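Local coordinates for protein PTHB1 (PDB 4YD8), which contributes an N-terminal seven-bladed beta-propeller to the BBSome, a coat complex thought to sort specific membrane proteins to the primary cilium, at residues 12-17 against 356-361; 27-32 against 336-341; 290-295 against 331-336; 304-309 against 316-321. All coordinates share one frame; numbering follows the deposited sequence. Where two conformers were deposited one is given.

Interaction 1. Residues 12-17 against 356-361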
loop_
_atom_site.group_PDB
_atom_site.type_symbol
_atom_site.label_atom_id
_atom_site.label_comp_id
_atom_site.label_asym_id
_atom_site.label_seq_id
_atom_site.Cartn_x
_atom_site.Cartn_y
_atom_site.Cartn_z
ATOM N N ASP A 12 1.805 5.357 21.274
ATOM C CA ASP A 12 1.781 6.393 20.257
ATOM C C ASP A 12 2.735 7.529 20.595
ATOM O O ASP A 12 3.042 7.778 21.768
ATOM C CB ASP A 12 0.367 6.944 20.088
ATOM C CG ASP A 12 -0.159 7.569 21.364
ATOM O OD1 ASP A 12 -0.171 6.862 22.379
ATOM O OD2 ASP A 12 -0.545 8.756 21.361
ATOM N N TRP A 13 3.215 8.215 19.566
ATOM C CA TRP A 13 4.106 9.334 19.801
ATOM C C TRP A 13 3.799 10.516 18.894
ATOM O O TRP A 13 4.485 11.535 18.960
ATOM C CB TRP A 13 5.574 8.900 19.652
ATOM C CG TRP A 13 5.938 8.277 18.330
ATOM C CD1 TRP A 13 5.884 6.947 18.000
ATOM C CD2 TRP A 13 6.443 8.955 17.179
ATOM N NE1 TRP A 13 6.304 6.766 16.701
ATOM C CE2 TRP A 13 6.669 7.981 16.182
ATOM C CE3 TRP A 13 6.730 10.300 16.891
ATOM C CZ2 TRP A 13 7.162 8.306 14.917
ATOM C CZ3 TRP A 13 7.217 10.623 15.636
ATOM C CH2 TRP A 13 7.422 9.631 14.658
ATOM N N TRP A 14 2.764 10.390 18.063
ATOM C CA TRP A 14 2.380 11.465 17.144
ATOM C C TRP A 14 1.036 11.162 16.497
ATOM O O TRP A 14 0.792 10.041 16.052
ATOM C CB TRP A 14 3.427 11.662 16.048
ATOM C CG TRP A 14 3.180 12.825 15.110
ATOM C CD1 TRP A 14 3.626 14.104 15.261
ATOM C CD2 TRP A 14 2.477 12.795 13.855
ATOM N NE1 TRP A 14 3.230 14.878 14.199
ATOM C CE2 TRP A 14 2.524 14.101 13.322
ATOM C CE3 TRP A 14 1.797 11.803 13.148
ATOM C CZ2 TRP A 14 1.932 14.434 12.102
ATOM C CZ3 TRP A 14 1.216 12.134 11.931
ATOM C CH2 TRP A 14 1.285 13.439 11.425
ATOM N N SER A 15 0.167 12.163 16.432
ATOM C CA SER A 15 -1.053 12.013 15.662
ATOM C C SER A 15 -1.489 13.347 15.084
ATOM O O SER A 15 -1.105 14.412 15.565
ATOM C CB SER A 15 -2.173 11.404 16.514
ATOM O OG SER A 15 -2.699 12.343 17.435
ATOM N N THR A 16 -2.274 13.285 14.022
ATOM C CA THR A 16 -2.891 14.489 13.495
ATOM C C THR A 16 -4.245 14.119 12.909
ATOM O O THR A 16 -4.577 12.937 12.762
ATOM C CB THR A 16 -2.003 15.186 12.426
ATOM O OG1 THR A 16 -2.434 16.544 12.243
ATOM C CG2 THR A 16 -2.060 14.459 11.087
ATOM N N ILE A 17 -5.028 15.136 12.590
ATOM C CA ILE A 17 -6.277 14.930 11.879
ATOM C C ILE A 17 -6.169 15.655 10.546
ATOM O O ILE A 17 -5.843 16.840 10.506
ATOM C CB ILE A 17 -7.484 15.429 12.691
ATOM C CG1 ILE A 17 -7.603 14.625 13.985
ATOM C CG2 ILE A 17 -8.765 15.308 11.881
ATOM C CD1 ILE A 17 -8.751 15.092 14.896
ATOM N N GLY A 356 -9.632 10.372 8.500
ATOM C CA GLY A 356 -8.423 11.172 8.488
ATOM C C GLY A 356 -7.642 11.264 9.779
ATOM O O GLY A 356 -6.806 12.150 9.922
ATOM N N HIS A 357 -7.890 10.356 10.716
ATOM C CA HIS A 357 -7.025 10.279 11.891
ATOM C C HIS A 357 -5.757 9.530 11.505
ATOM O O HIS A 357 -5.803 8.381 11.062
ATOM C CB HIS A 357 -7.732 9.606 13.065
ATOM C CG HIS A 357 -8.876 10.407 13.603
ATOM N ND1 HIS A 357 -8.737 11.293 14.651
ATOM C CD2 HIS A 357 -10.175 10.474 13.223
ATOM C CE1 HIS A 357 -9.904 11.861 14.903
ATOM N NE2 HIS A 357 -10.793 11.382 14.050
ATOM N N LEU A 358 -4.629 10.207 11.650
ATOM C CA LEU A 358 -3.339 9.658 11.264
ATOM C C LEU A 358 -2.459 9.573 12.499
ATOM O O LEU A 358 -2.253 10.582 13.188
ATOM C CB LEU A 358 -2.693 10.528 10.186
ATOM C CG LEU A 358 -1.333 10.102 9.619
ATOM C CD1 LEU A 358 -1.457 8.777 8.865
ATOM C CD2 LEU A 358 -0.782 11.194 8.718
ATOM N N GLN A 359 -1.929 8.391 12.791
ATOM C CA GLN A 359 -1.201 8.181 14.045
ATOM C C GLN A 359 0.064 7.342 13.877
ATOM O O GLN A 359 0.059 6.327 13.156
ATOM C CB GLN A 359 -2.116 7.511 15.082
ATOM C CG GLN A 359 -1.408 7.197 16.426
ATOM C CD GLN A 359 -2.388 6.803 17.497
ATOM O OE1 GLN A 359 -2.999 5.738 17.427
ATOM N NE2 GLN A 359 -2.550 7.662 18.501
ATOM N N CYS A 360 1.134 7.737 14.556
ATOM C CA CYS A 360 2.358 6.931 14.605
ATOM C C CYS A 360 2.494 6.320 15.981
ATOM O O CYS A 360 2.283 7.005 16.989
ATOM C CB CYS A 360 3.611 7.773 14.315
ATOM S SG CYS A 360 3.635 8.560 12.700
ATOM N N SER A 361 2.866 5.047 16.029
ATOM C CA SER A 361 3.081 4.374 17.306
ATOM C C SER A 361 4.239 3.386 17.223
ATOM O O SER A 361 4.701 3.033 16.131
ATOM C CB SER A 361 1.807 3.657 17.753
ATOM O OG SER A 361 1.396 2.725 16.778
HETATM O O HOH W 1 -5.644 11.544 15.093
#
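The indole of W13 lies against C360, whose CB stands over one face of the five-membered ring in a CH-pi contact, 3.6 Å from CE2. The same cysteine turns SG obliquely to both neighbouring indoles and comes within 3.8 Å of CE3 of W14. A slim, polarisable thiol suits this place, where two large rings meet one residue. With CG anti to the backbone N (chi1 -175°), W14 reaches along the sheet, and its ring edge meets L358, CZ3 to CD2 3.9 Å.

The two tryptophans share one partner because the strand 12-17 carries a classic beta bulge: W13 N donates to C360 O (3.0 Å) and C360 N to W14 O (2.8 Å), while the psi of W13, 2°, departs from the extended form. Beyond the bulge T16 and L358 exchange a regular pair of backbone bonds. The strands are antiparallel and come from opposite ends of the domain, the Velcro closure of a beta-propeller, in which the N-terminal strand completes the last blade.

On the face of S15 and Q359, the CD1 of I17 lies 3.4 Å from CE1 of H357, the two side chains running the same way. A water donates to T16 O (2.9 Å) and meets ND1 of H357 at the ring edge, in its plane, 3.1 Å away. Further out, D71 accepts a hydrogen bond from NE1 of W14, and F56 packs edge-to-face with that ring. W13 stacks on Y362, and H357 on H332.

Interaction 2. Residues 27-32 against 336-341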
loop_
_atom_site.group_PDB
_atom_site.type_symbol
_atom_site.label_atom_id
_atom_site.label_comp_id
_atom_site.label_asym_id
_atom_site.label_seq_id
_atom_site.Cartn_x
_atom_site.Cartn_y
_atom_site.Cartn_z
ATOM N N GLY A 27 -5.187 2.359 0.115
ATOM C CA GLY A 27 -4.634 2.987 -1.072
ATOM C C GLY A 27 -4.146 4.405 -0.824
ATOM O O GLY A 27 -3.229 4.868 -1.498
ATOM N N CYS A 28 -4.749 5.093 0.147
ATOM C CA CYS A 28 -4.488 6.517 0.365
ATOM C C CYS A 28 -3.240 6.781 1.208
ATOM O O CYS A 28 -2.846 7.923 1.350
ATOM C CB CYS A 28 -5.683 7.180 1.055
ATOM S SG CYS A 28 -7.113 7.403 -0.044
ATOM N N LEU A 29 -2.668 5.731 1.792
ATOM C CA LEU A 29 -1.511 5.871 2.698
ATOM C C LEU A 29 -0.250 5.232 2.108
ATOM O O LEU A 29 -0.267 4.058 1.710
ATOM C CB LEU A 29 -1.834 5.226 4.053
ATOM C CG LEU A 29 -0.665 5.176 5.046
ATOM C CD1 LEU A 29 -0.235 6.592 5.437
ATOM C CD2 LEU A 29 -1.051 4.339 6.272
ATOM N N CYS A 30 0.840 5.988 2.059
ATOM C CA CYS A 30 2.094 5.456 1.580
ATOM C C CYS A 30 3.226 5.902 2.502
ATOM O O CYS A 30 3.250 7.042 2.959
ATOM C CB CYS A 30 2.343 5.912 0.136
ATOM S SG CYS A 30 3.823 5.223 -0.602
ATOM N N LEU A 31 4.114 4.969 2.805
ATOM C CA LEU A 31 5.300 5.246 3.617
ATOM C C LEU A 31 6.549 5.002 2.780
ATOM O O LEU A 31 6.845 3.858 2.436
ATOM C CB LEU A 31 5.330 4.350 4.857
ATOM C CG LEU A 31 5.023 4.862 6.263
ATOM C CD1 LEU A 31 5.207 3.721 7.275
ATOM C CD2 LEU A 31 5.908 6.062 6.643
ATOM N N ALA A 32 7.292 6.058 2.460
ATOM C CA ALA A 32 8.441 5.878 1.574
ATOM C C ALA A 32 9.414 7.036 1.646
ATOM O O ALA A 32 9.060 8.132 2.087
ATOM C CB ALA A 32 7.959 5.710 0.106
ATOM N N ALA A 336 -6.025 1.782 6.642
ATOM C CA ALA A 336 -4.713 1.387 6.148
ATOM C C ALA A 336 -3.709 1.405 7.283
ATOM O O ALA A 336 -3.812 2.224 8.192
ATOM C CB ALA A 336 -4.231 2.313 5.018
ATOM N N VAL A 337 -2.741 0.500 7.204
ATOM C CA VAL A 337 -1.636 0.455 8.155
ATOM C C VAL A 337 -0.353 0.229 7.381
ATOM O O VAL A 337 -0.330 -0.535 6.400
ATOM C CB VAL A 337 -1.843 -0.647 9.225
ATOM C CG1 VAL A 337 -2.077 -2.028 8.583
ATOM C CG2 VAL A 337 -0.678 -0.686 10.179
ATOM N N ARG A 338 0.701 0.935 7.783
ATOM C CA ARG A 338 2.035 0.754 7.213
ATOM C C ARG A 338 3.074 0.689 8.322
ATOM O O ARG A 338 2.833 1.175 9.429
ATOM C CB ARG A 338 2.361 1.895 6.232
ATOM C CG ARG A 338 1.451 1.896 4.991
ATOM C CD ARG A 338 1.868 0.774 4.055
ATOM N NE ARG A 338 1.147 0.816 2.778
ATOM C CZ ARG A 338 -0.065 0.317 2.581
ATOM N NH1 ARG A 338 -0.725 -0.268 3.575
ATOM N NH2 ARG A 338 -0.622 0.407 1.378
ATOM N N VAL A 339 4.219 0.081 8.025
ATOM C CA VAL A 339 5.355 0.053 8.943
ATOM C C VAL A 339 6.569 0.649 8.260
ATOM O O VAL A 339 6.831 0.358 7.105
ATOM C CB VAL A 339 5.681 -1.387 9.401
ATOM C CG1 VAL A 339 6.927 -1.423 10.282
ATOM C CG2 VAL A 339 4.491 -1.957 10.144
ATOM N N GLY A 340 7.333 1.469 8.963
ATOM C CA GLY A 340 8.502 2.028 8.315
ATOM C C GLY A 340 9.456 2.689 9.261
ATOM O O GLY A 340 9.376 2.517 10.479
ATOM N N CYS A 341 10.372 3.458 8.686
ATOM C CA CYS A 341 11.411 4.112 9.458
ATOM C C CYS A 341 11.123 5.599 9.621
ATOM O O CYS A 341 11.195 6.373 8.653
ATOM C CB CYS A 341 12.769 3.903 8.791
ATOM S SG CYS A 341 14.134 4.619 9.697
HETATM O O HOH W 2 -3.748 -0.031 1.974
HETATM O O HOH W 3 1.568 2.047 -0.192
HETATM O O HOH W 4 3.865 2.354 1.657
#
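R338 is bent at chi2 (-75°) after a chi1 of -65° that sets CG anti to the carbonyl carbon, and this bend brings its guanidinium against the backbone of L29, whose O sits over one face of the group, 3.7 Å from NH2. L29 in turn has CG anti to its own N (chi1 174°), which carries CD2 to within 3.7 Å of the R338 CG as the two side chains pass in opposite directions. Its CB rests on the CB of A336 (3.9 Å), a residue small enough for that close approach. L31, in the conformer described, touches the R338 CB with CD1 (3.5 Å).

No direct hydrogen bond joins the segments. They are the innermost strands of the first and last propeller blades, nearly parallel, and waters bridge their polar groups. NH1 of R338 donates to V337 O (2.9 Å), which lies in the guanidinium plane, although the donor stands above the carbonyl plane. NH2 gives hydrogen bonds to two waters, each at 3.2 Å. A third water accepts from L31 N (2.9 Å) and, weakly, from R338 NE. The arginine thus offers an aliphatic stem to the leucines and a charge that is probably stabilised by water and carbonyl oxygens.

Interaction 3. Residues 290-295 against 331-336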
loop_
_atom_site.group_PDB
_atom_site.type_symbol
_atom_site.label_atom_id
_atom_site.label_comp_id
_atom_site.label_asym_id
_atom_site.label_seq_id
_atom_site.Cartn_x
_atom_site.Cartn_y
_atom_site.Cartn_z
ATOM N N SER A 290 -14.138 -9.176 12.079
ATOM C CA SER A 290 -14.124 -8.635 10.713
ATOM C C SER A 290 -12.921 -7.719 10.486
ATOM O O SER A 290 -12.809 -6.680 11.130
ATOM C CB SER A 290 -15.401 -7.854 10.410
ATOM O OG SER A 290 -16.542 -8.689 10.491
ATOM N N PRO A 291 -12.040 -8.083 9.547
ATOM C CA PRO A 291 -10.869 -7.223 9.326
ATOM C C PRO A 291 -11.198 -5.958 8.531
ATOM O O PRO A 291 -12.174 -5.919 7.768
ATOM C CB PRO A 291 -9.918 -8.126 8.536
ATOM C CG PRO A 291 -10.885 -9.029 7.738
ATOM C CD PRO A 291 -12.003 -9.307 8.728
ATOM N N SER A 292 -10.378 -4.930 8.719
ATOM C CA SER A 292 -10.488 -3.712 7.930
ATOM C C SER A 292 -9.277 -3.536 7.023
ATOM O O SER A 292 -9.399 -2.973 5.944
ATOM C CB SER A 292 -10.640 -2.497 8.837
ATOM O OG SER A 292 -9.566 -2.451 9.757
ATOM N N CYS A 293 -8.110 -4.012 7.455
ATOM C CA CYS A 293 -6.908 -3.855 6.649
ATOM C C CYS A 293 -5.798 -4.756 7.168
ATOM O O CYS A 293 -5.914 -5.325 8.256
ATOM C CB CYS A 293 -6.445 -2.395 6.669
ATOM S SG CYS A 293 -5.936 -1.870 8.335
ATOM N N PHE A 294 -4.705 -4.877 6.419
ATOM C CA PHE A 294 -3.599 -5.735 6.884
ATOM C C PHE A 294 -2.274 -5.374 6.232
ATOM O O PHE A 294 -2.227 -4.563 5.297
ATOM C CB PHE A 294 -4.040 -7.211 6.685
ATOM C CG PHE A 294 -3.689 -7.847 5.347
ATOM C CD1 PHE A 294 -3.712 -7.113 4.156
ATOM C CD2 PHE A 294 -3.245 -9.170 5.303
ATOM C CE1 PHE A 294 -3.382 -7.719 2.920
ATOM C CE2 PHE A 294 -2.967 -9.795 4.081
ATOM C CZ PHE A 294 -3.002 -9.064 2.897
ATOM N N LEU A 295 -1.197 -5.931 6.774
ATOM C CA LEU A 295 0.135 -5.720 6.243
ATOM C C LEU A 295 1.080 -6.798 6.759
ATOM O O LEU A 295 1.505 -6.740 7.918
ATOM C CB LEU A 295 0.686 -4.334 6.641
ATOM C CG LEU A 295 2.062 -4.071 6.024
ATOM C CD1 LEU A 295 1.909 -3.683 4.552
ATOM C CD2 LEU A 295 2.842 -3.020 6.799
ATOM N N PRO A 331 -7.557 4.208 18.799
ATOM C CA PRO A 331 -8.644 5.175 19.004
ATOM C C PRO A 331 -9.623 5.209 17.833
ATOM O O PRO A 331 -10.755 5.670 17.981
ATOM C CB PRO A 331 -7.906 6.511 19.143
ATOM C CG PRO A 331 -6.601 6.307 18.476
ATOM C CD PRO A 331 -6.245 4.867 18.693
ATOM N N HIS A 332 -9.194 4.709 16.678
ATOM C CA HIS A 332 -10.022 4.766 15.478
ATOM C C HIS A 332 -9.818 3.531 14.611
ATOM O O HIS A 332 -8.760 2.911 14.650
ATOM C CB HIS A 332 -9.700 6.033 14.675
ATOM C CG HIS A 332 -9.864 7.299 15.462
ATOM N ND1 HIS A 332 -11.092 7.874 15.700
ATOM C CD2 HIS A 332 -8.951 8.085 16.082
ATOM C CE1 HIS A 332 -10.931 8.966 16.429
ATOM N NE2 HIS A 332 -9.643 9.114 16.675
ATOM N N ILE A 333 -10.829 3.181 13.823
ATOM C CA ILE A 333 -10.724 2.049 12.910
ATOM C C ILE A 333 -9.787 2.371 11.751
ATOM O O ILE A 333 -10.011 3.320 11.017
ATOM C CB ILE A 333 -12.102 1.654 12.342
ATOM C CG1 ILE A 333 -13.033 1.209 13.470
ATOM C CG2 ILE A 333 -11.959 0.551 11.290
ATOM C CD1 ILE A 333 -14.458 0.953 13.016
ATOM N N PRO A 334 -8.734 1.564 11.581
ATOM C CA PRO A 334 -7.771 1.808 10.505
ATOM C C PRO A 334 -8.303 1.326 9.147
ATOM O O PRO A 334 -8.812 0.210 9.055
ATOM C CB PRO A 334 -6.553 0.998 10.943
ATOM C CG PRO A 334 -7.156 -0.164 11.747
ATOM C CD PRO A 334 -8.411 0.365 12.380
ATOM N N VAL A 335 -8.206 2.164 8.122
ATOM C CA VAL A 335 -8.445 1.701 6.754
ATOM C C VAL A 335 -7.146 1.327 6.078
ATOM O O VAL A 335 -7.153 0.673 5.044
ATOM C CB VAL A 335 -9.134 2.747 5.868
ATOM C CG1 VAL A 335 -10.563 2.930 6.287
ATOM C CG2 VAL A 335 -8.342 4.067 5.847
ATOM N N ALA A 336 -6.025 1.782 6.642
ATOM C CA ALA A 336 -4.713 1.387 6.148
ATOM C C ALA A 336 -3.709 1.405 7.283
ATOM O O ALA A 336 -3.812 2.224 8.192
ATOM C CB ALA A 336 -4.231 2.313 5.018
HETATM O O HOH W 5 -9.349 -0.560 4.372
#
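C293 and A336 are the closest backbone pair, CA to CA 5.7 Å, but no strand ladder joins the segments, which belong to neighbouring blades; the chain of 331-336 turns a corner at V335. What meets instead is a serine, a cysteine and the turning chain.

The one direct hydrogen bond runs from S292 OG to P334 O, 2.9 Å long, with the donor in the carbonyl plane. It forms because chi1 of S292, 55°, places OG between the backbone N and carbonyl carbon, pointing at the proline. Serine suits the spot: its hydroxyl sits one bond from CB, close enough to serve the carbonyl, while CB lies 4.1 Å from I333 CG2. Beside it C293 lays SG against the proline ring, 3.9 Å from P334 CB, and its CB comes 3.5 Å from V335 O. An alanine here has no hydroxyl to offer P334 O, which would probably leave the two segments held by van der Waals contact and a water. That water lies between S292 O (2.9 Å) and V335 O, but more acceptors are within its range than it has protons, so its bonds are probably shared.

P334 has no N-H and meets the serine and cysteine through its ring and its carbonyl. The contact joins the innermost strands of the sixth and seventh blades, 291-298 and 334-342. S292 and C293 both face G310 of strand 306-311, V335 and A336 both face L352 of strand 348-353, and F294 packs back onto strands 249-255 and 263-268 of the preceding blade.

Interaction 4. Residues 304-309 against 316-321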
loop_
_atom_site.group_PDB
_atom_site.type_symbol
_atom_site.label_atom_id
_atom_site.label_comp_id
_atom_site.label_asym_id
_atom_site.label_seq_id
_atom_site.Cartn_x
_atom_site.Cartn_y
_atom_site.Cartn_z
ATOM N N THR A 304 8.990 -17.940 8.848
ATOM C CA THR A 304 7.766 -17.325 9.374
ATOM C C THR A 304 7.596 -15.881 8.919
ATOM O O THR A 304 8.538 -15.224 8.484
ATOM C CB THR A 304 7.714 -17.368 10.915
ATOM O OG1 THR A 304 8.627 -16.403 11.463
ATOM C CG2 THR A 304 8.063 -18.765 11.420
ATOM N N ILE A 305 6.367 -15.400 9.023
ATOM C CA ILE A 305 6.063 -14.032 8.636
ATOM C C ILE A 305 5.126 -13.399 9.656
ATOM O O ILE A 305 4.193 -14.039 10.170
ATOM C CB ILE A 305 5.443 -13.965 7.208
ATOM C CG1 ILE A 305 6.421 -14.537 6.176
ATOM C CG2 ILE A 305 5.060 -12.529 6.845
ATOM C CD1 ILE A 305 5.963 -14.448 4.742
ATOM N N ASN A 306 5.407 -12.138 9.981
ATOM C CA ASN A 306 4.538 -11.369 10.879
ATOM C C ASN A 306 3.587 -10.477 10.086
ATOM O O ASN A 306 3.997 -9.794 9.143
ATOM C CB ASN A 306 5.363 -10.504 11.860
ATOM C CG ASN A 306 5.872 -11.283 13.073
ATOM O OD1 ASN A 306 6.069 -12.497 13.024
ATOM N ND2 ASN A 306 6.130 -10.559 14.165
ATOM N N THR A 307 2.317 -10.473 10.482
ATOM C CA THR A 307 1.279 -9.740 9.769
ATOM C C THR A 307 0.443 -8.890 10.717
ATOM O O THR A 307 -0.070 -9.387 11.731
ATOM C CB THR A 307 0.345 -10.708 9.012
ATOM O OG1 THR A 307 1.123 -11.486 8.089
ATOM C CG2 THR A 307 -0.729 -9.926 8.245
ATOM N N LEU A 308 0.309 -7.609 10.388
ATOM C CA LEU A 308 -0.597 -6.724 11.111
ATOM C C LEU A 308 -1.990 -6.863 10.531
ATOM O O LEU A 308 -2.136 -6.870 9.325
ATOM C CB LEU A 308 -0.145 -5.263 11.004
ATOM C CG LEU A 308 0.974 -4.833 11.941
ATOM C CD1 LEU A 308 1.688 -3.657 11.294
ATOM C CD2 LEU A 308 0.370 -4.425 13.265
ATOM N N ILE A 309 -3.002 -6.965 11.384
ATOM C CA ILE A 309 -4.390 -6.956 10.907
ATOM C C ILE A 309 -5.214 -6.005 11.768
ATOM O O ILE A 309 -5.290 -6.170 12.992
ATOM C CB ILE A 309 -5.018 -8.369 10.934
ATOM C CG1 ILE A 309 -4.166 -9.351 10.100
ATOM C CG2 ILE A 309 -6.478 -8.310 10.425
ATOM C CD1 ILE A 309 -4.751 -10.786 9.963
ATOM N N LEU A 316 -5.924 -3.752 16.801
ATOM C CA LEU A 316 -4.866 -4.018 15.848
ATOM C C LEU A 316 -4.100 -5.249 16.338
ATOM O O LEU A 316 -3.622 -5.265 17.472
ATOM C CB LEU A 316 -3.948 -2.803 15.715
ATOM C CG LEU A 316 -2.794 -2.895 14.718
ATOM C CD1 LEU A 316 -3.327 -3.032 13.280
ATOM C CD2 LEU A 316 -1.888 -1.667 14.845
ATOM N N HIS A 317 -3.993 -6.273 15.490
ATOM C CA HIS A 317 -3.389 -7.549 15.876
ATOM C C HIS A 317 -2.118 -7.833 15.104
ATOM O O HIS A 317 -1.997 -7.439 13.956
ATOM C CB HIS A 317 -4.359 -8.708 15.642
ATOM C CG HIS A 317 -5.594 -8.637 16.479
ATOM N ND1 HIS A 317 -6.855 -8.540 15.933
ATOM C CD2 HIS A 317 -5.763 -8.635 17.820
ATOM C CE1 HIS A 317 -7.749 -8.493 16.902
ATOM N NE2 HIS A 317 -7.112 -8.549 18.059
ATOM N N ILE A 318 -1.179 -8.521 15.741
ATOM C CA ILE A 318 -0.016 -9.045 15.043
ATOM C C ILE A 318 0.009 -10.551 15.148
ATOM O O ILE A 318 -0.013 -11.086 16.242
ATOM C CB ILE A 318 1.306 -8.510 15.606
ATOM C CG1 ILE A 318 1.488 -7.050 15.235
ATOM C CG2 ILE A 318 2.474 -9.307 15.037
ATOM C CD1 ILE A 318 2.759 -6.433 15.861
ATOM N N TYR A 319 0.027 -11.211 13.995
ATOM C CA TYR A 319 0.164 -12.660 13.898
ATOM C C TYR A 319 1.552 -13.043 13.412
ATOM O O TYR A 319 2.083 -12.422 12.502
ATOM C CB TYR A 319 -0.891 -13.226 12.923
ATOM C CG TYR A 319 -2.283 -12.988 13.411
ATOM C CD1 TYR A 319 -2.964 -11.815 13.092
ATOM C CD2 TYR A 319 -2.919 -13.922 14.217
ATOM C CE1 TYR A 319 -4.250 -11.593 13.557
ATOM C CE2 TYR A 319 -4.199 -13.705 14.685
ATOM C CZ TYR A 319 -4.860 -12.542 14.348
ATOM O OH TYR A 319 -6.131 -12.327 14.817
ATOM N N GLN A 320 2.139 -14.055 14.038
ATOM C CA GLN A 320 3.260 -14.758 13.443
ATOM C C GLN A 320 2.691 -16.023 12.826
ATOM O O GLN A 320 2.220 -16.903 13.549
ATOM C CB GLN A 320 4.339 -15.095 14.478
ATOM C CG GLN A 320 5.571 -15.751 13.849
ATOM C CD GLN A 320 6.699 -15.971 14.854
ATOM O OE1 GLN A 320 6.480 -15.950 16.061
ATOM N NE2 GLN A 320 7.907 -16.173 14.354
ATOM N N ASP A 321 2.727 -16.095 11.498
ATOM C CA ASP A 321 2.005 -17.114 10.729
ATOM C C ASP A 321 0.525 -17.000 11.106
ATOM O O ASP A 321 -0.079 -15.974 10.810
ATOM C CB ASP A 321 2.598 -18.514 10.970
ATOM C CG ASP A 321 4.029 -18.631 10.455
ATOM O OD1 ASP A 321 4.396 -17.841 9.548
ATOM O OD2 ASP A 321 4.786 -19.501 10.951
HETATM O O HOH W 6 1.269 -13.892 9.376
#
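T307 and Y319, and likewise I309 and H317, are bound by pairs of backbone hydrogen bonds, with T307 N to Y319 O at 2.8 Å and Y319 N to T307 O at 2.9 Å. D321 N also donates to I305 O, at 2.9 Å.

Among the side chains, Q320 is extended with CG anti to the backbone N (chi1 -176°), and this carries its amide to T304, where NE2 donates to OG1 (3.0 Å, N-H...O angle 169°) almost exactly in the amide plane. The same OG1 is also hydrogen-bonded to S301. D321 adds OD1 as acceptor for I305 N (3.2 Å), met from above the carboxylate plane. A water accepts a hydrogen bond from T307 OG1 (2.7 Å) and donates to I305 O and D321 O. A leucine in place of Q320 has no amide to give T304 OG1, which would keep its S301 partner, and would probably leave this end of the hairpin less firmly joined.

The strands 306-311 and 315-320 form an antiparallel beta hairpin, the two middle strands of the sixth propeller blade.

Apolar packing differs on the two faces. L308 and I318 lie side by side, pointing the same way, and CD2 of L308 is tight against CG1 of I318 at 3.5 Å; branched aliphatic residues suit this buried face. On the other, I309 crosses Y319 at about a right angle, with CD1 3.7 Å from CE1 of the ring.

Overall arrangement
Interactions 1 and 4 lie within the seventh and sixth blades; interaction 3 joins these two, and interaction 2 joins the seventh to the first. Interaction 1 closes the ring and encloses the others along the chain; its centre lies about 12 Å from that of interaction 2, and the two touch through L358 and L29. Interactions 2 and 3 share A336 on strand 334-342, with centres about 12 Å apart. Interaction 3 reaches interaction 4 through the neighbouring strands 291-298 and 306-311, L295 N probably bonding to L308 O at 2.9 Å. Interaction 2 also reaches interaction 4, V339 and V337 packing on L308. Interactions 1 and 4 do not touch. None lies near G145, critical for protein stability.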